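Local coordinates for protein 4-hydroxy-tetrahydrodipicolinate synthase (Methylacidiphilum fumariolicum SolV, PDB 6T3T) that probably catalyses the condensation of pyruvate with aspartate beta-semialdehyde to 4-hydroxy-tetrahydrodipicolinate, a step of lysine biosynthesis, as a homotetramer built as a dimer of dimers, at residues A[11-16]-A[21-26]; A[30-35]-A[65-70]; A[242-247]-A[251-256]; A[87-92]-A[100-105]. One frame throughout, in Å; residues are numbered along the deposited sequence.

Contact 1: residues A[11-16]-A[21-26]; sequences ISPFHN and RKALER
P13 and L24 mark the closest backbone approach of segments 11-16 and 21-26, with P13 CA 6.1 Å from L24 CA. Segment 11-16 is extended and belongs to the connection that follows the first strand of the TIM barrel, 5-9. Segment 21-26 is the first part of helix 21-32, the first helix of the barrel. Strand 14-15, within the first segment, pairs antiparallel with strand 18-19, which turns the chain back toward the helix. A backbone hydrogen bond between P13 and D20 also ties this turn together, and D20 OD1 accepts from A23 N near the start of the helix.

The contact across the two segments is apolar, and P13 is its centre. The pyrrolidine ring rests on two consecutive residues of the helix. Its CB meets the methyl of A23, with P13 CB 3.7 Å from A23 CB. Its CG sits over the backbone at L24, with P13 CG 3.6 Å from L24 N. The side chains of P13 and L24 cross at about a right angle. All three residues are buried, and L24 also packs on L62 of helix 53-67. L24 sends CG anti to its own nitrogen (chi1 -178°), and its CD1 branch comes near the ring carbon next to the proline nitrogen, with L24 CD1 4.1 Å from P13 CD.

Contact 2: residues A[30-35]-A[65-70]; sequences HQIENR and EIVEKR
I32 meets R70 and V67 by apolar contact, and no hydrogen bond joins the two segments. The CD1 methyl of I32 makes the closest contacts. It lies over the centre of one face of the R70 guanidinium, with I32 CD1 3.4 Å from R70 NH2 and 3.5 Å from R70 CZ. The two side chains cross at about a right angle. The same methyl also approaches the side chain of V67, more loosely, with I32 CD1 4.4 Å from V67 CG2.

The segments are the C-terminal ends of helices 21-32 and 53-67, the first two helices around the TIM barrel, with the residues that follow. After V67 the chain makes a type I' beta turn to R70, and E68 leaves the helix with positive phi.

Hydrogen bonds within segment 65-70 fix the flat group that I32 covers. The arginine chain bends at chi3 (-79°) and folds back on the end of the helix before it, 53-67. R70 NE donates to V67 O at 3.0 Å, nearly straight at 169°. R70 NH2 donates to I66 O at 2.8 Å, with the angle more bent at 143°. V67 O also takes the backbone N-H of R70, from the opposite face of its carbonyl plane.

One charged pair adds to the grip. R70 NH2 forms a salt bridge with E29 OE2, on the same helix as I32.

Contact 3: residues A[242-247]-A[251-256]; sequences RDLMIE and VPVKTA
P252 is the centre of this contact, and three backbone carbonyls of segment 242-247 close around its ring. The tightest approaches are at its CG, with P252 CG 3.3 Å from E247 O and 3.4 Å from L244 O. Its CB lies 3.6 Å from D243 O. These are close CH-to-oxygen contacts. The methyl I246 CG2 adds an apolar touch at 3.9 Å from P252 CG. The carbonyls come from a type I beta turn, D243 to I246, and the residue after it, where the chain continues from helix 227-243.

The packing is looser beside the proline. L244 holds CG beside its backbone nitrogen (chi1 -73°), and its CD2 lies along the helix backbone, 3.8 Å from V253 CA. A water bridges the two backbones here. It donates to L244 O at 2.7 Å and accepts from V253 N at 2.9 Å, so it satisfies an N-H in the first turn of helix 251-259. On the outer side M245 points away from the helix and is exposed. The carboxylate of E247 turns elsewhere, where E247 OE2 accepts from N278 ND2 and Q275 N, and E247 packs on S111 of a second subunit.

The two helices joined here follow the eighth strand of the TIM barrel. V253, in the second of them, lies close to T45, a predicted pyruvate-binding residue of the active site.

Contact 4: residues A[87-92]-A[100-105]; sequences HLTKEA and VLLVSP
This is a buried helix-on-strand contact between T89 and A92 on one side and V100 and L102 on the other. It lies in the layer between the outer helices and the inner barrel of the TIM fold. Helix 82-95 and strand 99-103 are the last two elements of the right-handed beta-alpha-beta unit that starts with strand 72-76. The short segments 87-92 and 100-103 run nearly antiparallel, at 168°, with their axes 9.9 Å apart at closest.

V100 packs against the inner side of the helix. V100 CG1 touches both T89 and A92, nearly one turn apart, and lies 4.0 Å from A92 CB. V100 CG2 touches T89 alone of the two, 3.9 Å from T89 CG2. The side chains of T89 and V100 cross at about a right angle. T89 is oriented with CG2 anti to its backbone nitrogen, which leaves OG1 beside that nitrogen (chi1 -60°). The methyl meets V100, while the hydroxyl has its polar partners outside the two segments.

That hydroxyl is buried. T89 OG1 is hydrogen-bonded to A85 O, one turn back in the helix, and to T77 OG1 in the loop after strand 72-76. T77 itself also packs on A92, V100 and L102. Further along the strand, L102 also packs on F119 and I122 of helix 112-125, so it joins this unit to the next helix. The end of L102 swings back to the helix, where it crosses T89 at about a right angle, with L102 CD2 3.7 Å from T89 OG1.

Contacts 1 and 4 are buried, while contacts 2 and 3 are partly exposed. Contacts 1 and 2 share helix 21-32, one near its start and the other at its end, and they touch where L24 and E25 pack on I66. Contact 1 also meets contact 3: K254 NZ probably bonds S12 O, and I11 packs on V253. Contact 4 stands apart, and it lies across the centre of the chain from contact 3. The chemistry follows position. Contacts 1 and 4 are mostly small apolar groups, contact 2 sets a methyl on a guanidinium near the surface, and contact 3 uses backbone carbonyls and a water.

Contact 1: residues A[11-16]-A[21-26]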
# COMPACT_ATOMS: atom_id res chain seq x y z
N ILE A 11 -18.07 -17.06 17.46
CA ILE A 11 -18.96 -17.25 16.30
C ILE A 11 -20.42 -17.12 16.75
O ILE A 11 -20.76 -17.29 17.92
CB ILE A 11 -18.71 -18.62 15.65
CG1 ILE A 11 -18.93 -19.74 16.68
CG2 ILE A 11 -17.29 -18.75 15.10
CD1 ILE A 11 -19.32 -21.08 16.06
N SER A 12 -21.31 -16.84 15.79
CA SER A 12 -22.74 -16.95 16.03
C SER A 12 -23.13 -18.30 15.45
O SER A 12 -23.17 -18.45 14.22
CB SER A 12 -23.54 -15.82 15.36
OG SER A 12 -23.28 -14.58 15.96
N PRO A 13 -23.37 -19.33 16.27
CA PRO A 13 -23.68 -20.64 15.69
C PRO A 13 -25.07 -20.63 15.06
O PRO A 13 -26.01 -20.08 15.63
CB PRO A 13 -23.59 -21.60 16.89
CG PRO A 13 -23.74 -20.76 18.09
CD PRO A 13 -23.17 -19.40 17.72
N PHE A 14 -25.15 -21.13 13.83
CA PHE A 14 -26.40 -21.22 13.10
C PHE A 14 -26.77 -22.67 12.86
O PHE A 14 -25.92 -23.50 12.52
CB PHE A 14 -26.31 -20.53 11.75
CG PHE A 14 -26.03 -19.07 11.83
CD1 PHE A 14 -26.64 -18.28 12.78
CD2 PHE A 14 -25.14 -18.48 10.93
CE1 PHE A 14 -26.39 -16.92 12.82
CE2 PHE A 14 -24.88 -17.13 10.98
CZ PHE A 14 -25.50 -16.35 11.93
N HIS A 15 -28.08 -22.94 12.91
CA HIS A 15 -28.61 -24.25 12.56
C HIS A 15 -29.96 -24.03 11.89
O HIS A 15 -30.90 -23.55 12.54
CB HIS A 15 -28.75 -25.13 13.80
CG HIS A 15 -29.27 -26.49 13.51
ND1 HIS A 15 -28.58 -27.40 12.74
CD2 HIS A 15 -30.40 -27.12 13.92
CE1 HIS A 15 -29.27 -28.53 12.67
NE2 HIS A 15 -30.38 -28.38 13.38
N ASN A 16 -30.04 -24.41 10.61
CA ASN A 16 -31.27 -24.26 9.83
C ASN A 16 -31.73 -22.80 9.78
O ASN A 16 -32.89 -22.47 10.03
CB ASN A 16 -32.36 -25.17 10.38
CG ASN A 16 -31.93 -26.61 10.43
OD1 ASN A 16 -32.29 -27.34 11.34
ND2 ASN A 16 -31.14 -27.02 9.46
N ARG A 21 -29.06 -22.58 19.65
CA ARG A 21 -28.94 -22.27 21.07
C ARG A 21 -28.12 -23.32 21.82
O ARG A 21 -27.33 -22.98 22.70
CB ARG A 21 -30.31 -22.15 21.72
CG ARG A 21 -31.16 -21.03 21.18
CD ARG A 21 -32.39 -20.77 22.03
NE ARG A 21 -33.19 -19.72 21.41
CZ ARG A 21 -34.15 -19.03 22.01
NH1 ARG A 21 -34.45 -19.27 23.29
NH2 ARG A 21 -34.81 -18.10 21.33
N LYS A 22 -28.30 -24.58 21.47
CA LYS A 22 -27.53 -25.64 22.10
C LYS A 22 -26.04 -25.49 21.79
O LYS A 22 -25.19 -25.63 22.68
CB LYS A 22 -28.06 -27.00 21.66
CG LYS A 22 -27.37 -28.17 22.36
CD LYS A 22 -27.63 -28.16 23.87
CE LYS A 22 -26.38 -28.54 24.69
NZ LYS A 22 -25.49 -27.34 24.90
N ALA A 23 -25.70 -25.20 20.53
CA ALA A 23 -24.30 -25.02 20.17
C ALA A 23 -23.71 -23.82 20.89
O ALA A 23 -22.55 -23.86 21.34
CB ALA A 23 -24.16 -24.85 18.66
N LEU A 24 -24.49 -22.75 21.01
CA LEU A 24 -24.02 -21.57 21.72
C LEU A 24 -23.74 -21.89 23.18
O LEU A 24 -22.71 -21.48 23.73
CB LEU A 24 -25.05 -20.45 21.59
CG LEU A 24 -24.72 -19.11 22.24
CD1 LEU A 24 -23.42 -18.53 21.70
CD2 LEU A 24 -25.87 -18.15 22.04
N GLU A 25 -24.67 -22.59 23.84
CA GLU A 25 -24.47 -22.98 25.22
C GLU A 25 -23.21 -23.83 25.36
O GLU A 25 -22.42 -23.64 26.28
CB GLU A 25 -25.69 -23.74 25.75
CG GLU A 25 -26.95 -22.90 25.81
CD GLU A 25 -28.23 -23.73 25.95
OE1 GLU A 25 -28.16 -24.97 26.09
OE2 GLU A 25 -29.33 -23.12 25.91
N ARG A 26 -23.04 -24.82 24.48
CA ARG A 26 -21.86 -25.67 24.64
C ARG A 26 -20.59 -24.86 24.46
O ARG A 26 -19.61 -25.06 25.19
CB ARG A 26 -21.87 -26.86 23.68
CG ARG A 26 -20.83 -27.91 24.17
CD ARG A 26 -20.89 -29.31 23.51
NE ARG A 26 -22.14 -30.05 23.74
CZ ARG A 26 -22.55 -30.52 24.92
NH1 ARG A 26 -21.83 -30.33 26.02
NH2 ARG A 26 -23.70 -31.19 24.99

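Contact 2: residues A[30-35]-A[65-70]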
# COMPACT_ATOMS: atom_id res chain seq x y z
N HIS A 30 -17.61 -24.22 27.30
CA HIS A 30 -16.22 -24.59 27.05
C HIS A 30 -15.29 -23.40 27.31
O HIS A 30 -14.18 -23.57 27.83
CB HIS A 30 -16.06 -25.14 25.62
CG HIS A 30 -14.76 -25.87 25.39
ND1 HIS A 30 -14.35 -26.94 26.15
CD2 HIS A 30 -13.78 -25.68 24.46
CE1 HIS A 30 -13.18 -27.37 25.72
NE2 HIS A 30 -12.81 -26.61 24.70
N GLN A 31 -15.75 -22.17 26.98
CA GLN A 31 -14.95 -20.98 27.27
C GLN A 31 -14.78 -20.80 28.78
O GLN A 31 -13.66 -20.64 29.27
CB GLN A 31 -15.58 -19.73 26.64
CG GLN A 31 -15.68 -19.72 25.08
CD GLN A 31 -14.31 -19.89 24.42
OE1 GLN A 31 -13.41 -19.07 24.62
NE2 GLN A 31 -14.13 -20.99 23.71
N ILE A 32 -15.89 -20.82 29.53
CA ILE A 32 -15.86 -20.59 30.98
C ILE A 32 -14.98 -21.62 31.68
O ILE A 32 -14.36 -21.32 32.71
CB ILE A 32 -17.30 -20.63 31.54
CG1 ILE A 32 -18.12 -19.46 31.01
CG2 ILE A 32 -17.29 -20.70 33.08
CD1 ILE A 32 -19.61 -19.66 31.18
N GLU A 33 -14.97 -22.85 31.18
CA GLU A 33 -14.21 -23.94 31.80
C GLU A 33 -12.72 -23.85 31.51
O GLU A 33 -11.96 -24.66 32.04
CB GLU A 33 -14.70 -25.31 31.28
CG GLU A 33 -16.05 -25.79 31.81
CD GLU A 33 -16.64 -26.88 30.90
OE1 GLU A 33 -15.94 -27.24 29.91
OE2 GLU A 33 -17.78 -27.33 31.14
N ASN A 34 -12.30 -22.91 30.67
CA ASN A 34 -10.94 -22.91 30.20
C ASN A 34 -10.29 -21.56 30.34
O ASN A 34 -9.51 -21.13 29.49
CB ASN A 34 -10.90 -23.43 28.77
CG ASN A 34 -10.97 -24.94 28.73
OD1 ASN A 34 -10.05 -25.61 29.21
ND2 ASN A 34 -12.06 -25.48 28.25
N ARG A 35 -10.59 -20.87 31.45
CA ARG A 35 -9.82 -19.72 31.92
C ARG A 35 -9.93 -18.51 30.98
O ARG A 35 -8.98 -17.75 30.82
CB ARG A 35 -8.36 -20.11 32.18
CG ARG A 35 -8.29 -21.35 33.11
CD ARG A 35 -6.96 -21.49 33.81
NE ARG A 35 -6.59 -20.28 34.54
CZ ARG A 35 -5.42 -20.09 35.15
NH1 ARG A 35 -4.49 -21.05 35.14
NH2 ARG A 35 -5.18 -18.95 35.78
N GLU A 65 -27.63 -14.53 29.38
CA GLU A 65 -28.38 -15.50 30.16
C GLU A 65 -27.54 -16.74 30.46
O GLU A 65 -27.51 -17.19 31.61
CB GLU A 65 -29.65 -15.91 29.44
CG GLU A 65 -30.72 -14.89 29.59
CD GLU A 65 -31.76 -15.04 28.54
OE1 GLU A 65 -32.60 -14.12 28.42
OE2 GLU A 65 -31.76 -16.08 27.85
N ILE A 66 -26.83 -17.26 29.45
CA ILE A 66 -26.03 -18.48 29.64
C ILE A 66 -24.87 -18.22 30.59
O ILE A 66 -24.66 -18.96 31.55
CB ILE A 66 -25.52 -19.02 28.29
CG1 ILE A 66 -26.67 -19.64 27.49
CG2 ILE A 66 -24.41 -20.04 28.50
CD1 ILE A 66 -26.54 -19.40 25.97
N VAL A 67 -24.14 -17.12 30.37
CA VAL A 67 -22.94 -16.83 31.14
C VAL A 67 -23.30 -16.52 32.57
O VAL A 67 -22.56 -16.87 33.49
CB VAL A 67 -22.14 -15.68 30.48
CG1 VAL A 67 -21.05 -15.15 31.42
CG2 VAL A 67 -21.50 -16.17 29.20
N GLU A 68 -24.45 -15.86 32.80
CA GLU A 68 -24.90 -15.51 34.16
C GLU A 68 -23.77 -14.94 35.02
O GLU A 68 -23.54 -15.36 36.16
CB GLU A 68 -25.53 -16.74 34.86
CG GLU A 68 -26.54 -16.44 36.00
CD GLU A 68 -27.24 -17.70 36.55
OE1 GLU A 68 -27.62 -17.76 37.74
OE2 GLU A 68 -27.37 -18.67 35.77
N LYS A 69 -23.07 -13.96 34.44
CA LYS A 69 -22.06 -13.14 35.10
C LYS A 69 -20.82 -13.90 35.55
O LYS A 69 -20.00 -13.35 36.28
CB LYS A 69 -22.67 -12.38 36.29
CG LYS A 69 -23.76 -11.40 35.87
CD LYS A 69 -23.21 -9.98 35.82
CE LYS A 69 -23.48 -9.26 37.15
NZ LYS A 69 -23.00 -7.84 37.08
N ARG A 70 -20.64 -15.16 35.15
CA ARG A 70 -19.45 -15.88 35.59
C ARG A 70 -18.19 -15.28 34.98
O ARG A 70 -17.15 -15.21 35.64
CB ARG A 70 -19.56 -17.35 35.23
CG ARG A 70 -20.61 -18.08 36.04
CD ARG A 70 -20.80 -19.50 35.54
NE ARG A 70 -21.63 -19.54 34.34
CZ ARG A 70 -21.86 -20.65 33.64
NH1 ARG A 70 -21.32 -21.79 34.01
NH2 ARG A 70 -22.62 -20.61 32.56

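Contact 3: residues A[242-247]-A[251-256]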
# COMPACT_ATOMS: atom_id res chain seq x y z
N ARG A 242 -2.14 -18.23 11.63
CA ARG A 242 -2.05 -17.88 10.21
C ARG A 242 -3.24 -18.44 9.42
O ARG A 242 -3.89 -17.72 8.66
CB ARG A 242 -0.72 -18.42 9.68
CG ARG A 242 -0.14 -17.93 8.39
CD ARG A 242 0.95 -18.97 7.98
NE ARG A 242 0.40 -20.34 7.95
CZ ARG A 242 1.06 -21.47 8.24
NH1 ARG A 242 0.42 -22.63 8.18
NH2 ARG A 242 2.34 -21.44 8.59
N ASP A 243 -3.51 -19.73 9.57
CA ASP A 243 -4.55 -20.35 8.75
C ASP A 243 -5.97 -19.99 9.20
O ASP A 243 -6.91 -20.18 8.42
CB ASP A 243 -4.34 -21.86 8.72
CG ASP A 243 -3.21 -22.23 7.81
OD1 ASP A 243 -2.83 -21.35 7.02
OD2 ASP A 243 -2.70 -23.36 7.88
N LEU A 244 -6.15 -19.44 10.40
CA LEU A 244 -7.48 -18.91 10.74
C LEU A 244 -7.79 -17.63 9.98
O LEU A 244 -8.92 -17.13 10.11
CB LEU A 244 -7.57 -18.65 12.23
CG LEU A 244 -7.69 -19.95 13.04
CD1 LEU A 244 -7.76 -19.60 14.52
CD2 LEU A 244 -8.92 -20.75 12.61
N MET A 245 -6.82 -17.10 9.21
CA MET A 245 -7.04 -15.99 8.28
C MET A 245 -6.77 -16.38 6.83
O MET A 245 -6.59 -15.50 5.99
CB MET A 245 -6.14 -14.80 8.64
CG MET A 245 -6.64 -13.98 9.79
SD MET A 245 -5.58 -12.54 10.20
CE MET A 245 -4.11 -13.38 10.70
N ILE A 246 -6.78 -17.68 6.50
CA ILE A 246 -6.47 -18.12 5.14
C ILE A 246 -7.47 -17.54 4.14
O ILE A 246 -7.12 -17.25 2.99
CB ILE A 246 -6.39 -19.66 5.08
CG1 ILE A 246 -5.75 -20.15 3.78
CG2 ILE A 246 -7.77 -20.29 5.28
CD1 ILE A 246 -5.26 -21.59 3.87
N GLU A 247 -8.73 -17.40 4.55
CA GLU A 247 -9.72 -16.51 3.95
C GLU A 247 -10.34 -15.73 5.11
O GLU A 247 -10.01 -15.97 6.27
CB GLU A 247 -10.76 -17.27 3.11
CG GLU A 247 -10.13 -18.13 1.98
CD GLU A 247 -11.13 -18.98 1.22
OE1 GLU A 247 -12.32 -18.60 1.11
OE2 GLU A 247 -10.72 -20.07 0.73
N VAL A 251 -14.85 -17.48 8.38
CA VAL A 251 -15.00 -18.73 7.63
C VAL A 251 -14.05 -19.81 8.12
O VAL A 251 -14.51 -20.93 8.38
CB VAL A 251 -14.85 -18.48 6.12
CG1 VAL A 251 -15.01 -19.79 5.40
CG2 VAL A 251 -15.87 -17.47 5.62
N PRO A 252 -12.73 -19.56 8.29
CA PRO A 252 -11.86 -20.64 8.81
C PRO A 252 -12.23 -21.09 10.21
O PRO A 252 -12.33 -22.30 10.45
CB PRO A 252 -10.45 -20.03 8.74
CG PRO A 252 -10.55 -18.94 7.72
CD PRO A 252 -11.94 -18.36 7.94
N VAL A 253 -12.44 -20.17 11.16
CA VAL A 253 -12.72 -20.62 12.52
C VAL A 253 -14.07 -21.34 12.58
O VAL A 253 -14.22 -22.35 13.28
CB VAL A 253 -12.63 -19.47 13.54
CG1 VAL A 253 -13.82 -18.49 13.45
CG2 VAL A 253 -12.54 -20.06 14.93
N LYS A 254 -15.07 -20.89 11.83
CA LYS A 254 -16.33 -21.63 11.87
C LYS A 254 -16.19 -22.97 11.15
O LYS A 254 -16.77 -23.97 11.57
CB LYS A 254 -17.47 -20.79 11.28
CG LYS A 254 -18.83 -21.53 11.31
CD LYS A 254 -19.98 -20.66 10.85
CE LYS A 254 -20.61 -19.89 12.00
NZ LYS A 254 -21.93 -19.34 11.52
N THR A 255 -15.41 -23.02 10.06
CA THR A 255 -15.10 -24.28 9.41
C THR A 255 -14.37 -25.24 10.35
O THR A 255 -14.64 -26.45 10.35
CB THR A 255 -14.25 -24.03 8.15
OG1 THR A 255 -15.03 -23.26 7.22
CG2 THR A 255 -13.87 -25.34 7.51
N ALA A 256 -13.43 -24.73 11.13
CA ALA A 256 -12.71 -25.59 12.07
C ALA A 256 -13.65 -26.15 13.13
O ALA A 256 -13.66 -27.36 13.38
CB ALA A 256 -11.57 -24.81 12.72
O HOH W 1 -11.40 -17.46 11.15

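Contact 4: residues A[87-92]-A[100-105]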
# COMPACT_ATOMS: atom_id res chain seq x y z
N HIS A 87 -28.27 3.19 19.64
CA HIS A 87 -29.43 2.34 19.93
C HIS A 87 -28.99 0.94 20.32
O HIS A 87 -29.43 0.41 21.34
CB HIS A 87 -30.36 2.29 18.71
CG HIS A 87 -31.56 1.42 18.90
ND1 HIS A 87 -32.61 1.75 19.74
CD2 HIS A 87 -31.89 0.22 18.35
CE1 HIS A 87 -33.52 0.80 19.71
NE2 HIS A 87 -33.11 -0.15 18.87
N LEU A 88 -28.06 0.36 19.55
CA LEU A 88 -27.51 -0.96 19.88
C LEU A 88 -26.84 -0.95 21.25
O LEU A 88 -27.01 -1.89 22.03
CB LEU A 88 -26.48 -1.40 18.82
CG LEU A 88 -27.08 -1.90 17.51
CD1 LEU A 88 -26.00 -2.12 16.42
CD2 LEU A 88 -27.93 -3.16 17.77
N THR A 89 -26.08 0.10 21.55
CA THR A 89 -25.42 0.12 22.85
C THR A 89 -26.43 0.21 23.99
O THR A 89 -26.29 -0.46 25.01
CB THR A 89 -24.43 1.28 22.92
OG1 THR A 89 -23.46 1.12 21.89
CG2 THR A 89 -23.74 1.31 24.29
N LYS A 90 -27.48 1.01 23.82
CA LYS A 90 -28.46 1.10 24.88
C LYS A 90 -29.18 -0.23 25.07
O LYS A 90 -29.44 -0.63 26.20
CB LYS A 90 -29.44 2.22 24.58
CG LYS A 90 -28.84 3.59 24.89
CD LYS A 90 -29.56 4.70 24.14
CE LYS A 90 -29.15 6.05 24.65
NZ LYS A 90 -30.35 6.82 25.08
N GLU A 91 -29.45 -0.94 23.98
CA GLU A 91 -30.08 -2.24 24.12
C GLU A 91 -29.18 -3.20 24.88
O GLU A 91 -29.67 -3.97 25.73
CB GLU A 91 -30.46 -2.80 22.76
CG GLU A 91 -31.56 -2.00 22.11
CD GLU A 91 -32.82 -1.96 22.96
OE1 GLU A 91 -33.22 -3.02 23.49
OE2 GLU A 91 -33.42 -0.86 23.10
N ALA A 92 -27.87 -3.16 24.62
CA ALA A 92 -26.96 -4.04 25.36
C ALA A 92 -26.94 -3.68 26.83
O ALA A 92 -26.82 -4.57 27.69
CB ALA A 92 -25.54 -3.95 24.78
N VAL A 100 -19.20 -2.60 26.01
CA VAL A 100 -19.44 -2.78 24.58
C VAL A 100 -18.15 -2.57 23.80
O VAL A 100 -17.24 -1.87 24.24
CB VAL A 100 -20.54 -1.87 23.99
CG1 VAL A 100 -21.91 -2.29 24.48
CG2 VAL A 100 -20.26 -0.38 24.27
N LEU A 101 -18.06 -3.25 22.65
CA LEU A 101 -16.96 -3.07 21.71
C LEU A 101 -17.49 -2.32 20.50
O LEU A 101 -18.43 -2.78 19.84
CB LEU A 101 -16.41 -4.43 21.26
CG LEU A 101 -15.21 -4.43 20.32
CD1 LEU A 101 -13.97 -4.10 21.14
CD2 LEU A 101 -15.05 -5.77 19.61
N LEU A 102 -16.88 -1.18 20.18
CA LEU A 102 -17.36 -0.28 19.13
C LEU A 102 -16.34 -0.25 17.98
O LEU A 102 -15.30 0.41 18.08
CB LEU A 102 -17.62 1.12 19.68
CG LEU A 102 -18.70 1.28 20.77
CD1 LEU A 102 -18.70 2.70 21.38
CD2 LEU A 102 -20.10 0.94 20.24
N VAL A 103 -16.63 -0.96 16.89
CA VAL A 103 -15.79 -0.85 15.70
C VAL A 103 -15.88 0.57 15.17
O VAL A 103 -16.93 1.23 15.27
CB VAL A 103 -16.24 -1.86 14.63
CG1 VAL A 103 -17.59 -1.42 14.02
CG2 VAL A 103 -15.17 -2.02 13.53
N SER A 104 -14.78 1.05 14.60
CA SER A 104 -14.87 2.35 13.96
C SER A 104 -15.79 2.23 12.74
O SER A 104 -15.92 1.15 12.16
CB SER A 104 -13.48 2.87 13.54
OG SER A 104 -12.91 2.00 12.61
N PRO A 105 -16.51 3.30 12.40
CA PRO A 105 -17.35 3.28 11.20
C PRO A 105 -16.61 2.73 9.99
O PRO A 105 -15.45 3.06 9.74
CB PRO A 105 -17.71 4.76 11.01
CG PRO A 105 -17.79 5.29 12.39
CD PRO A 105 -16.70 4.53 13.17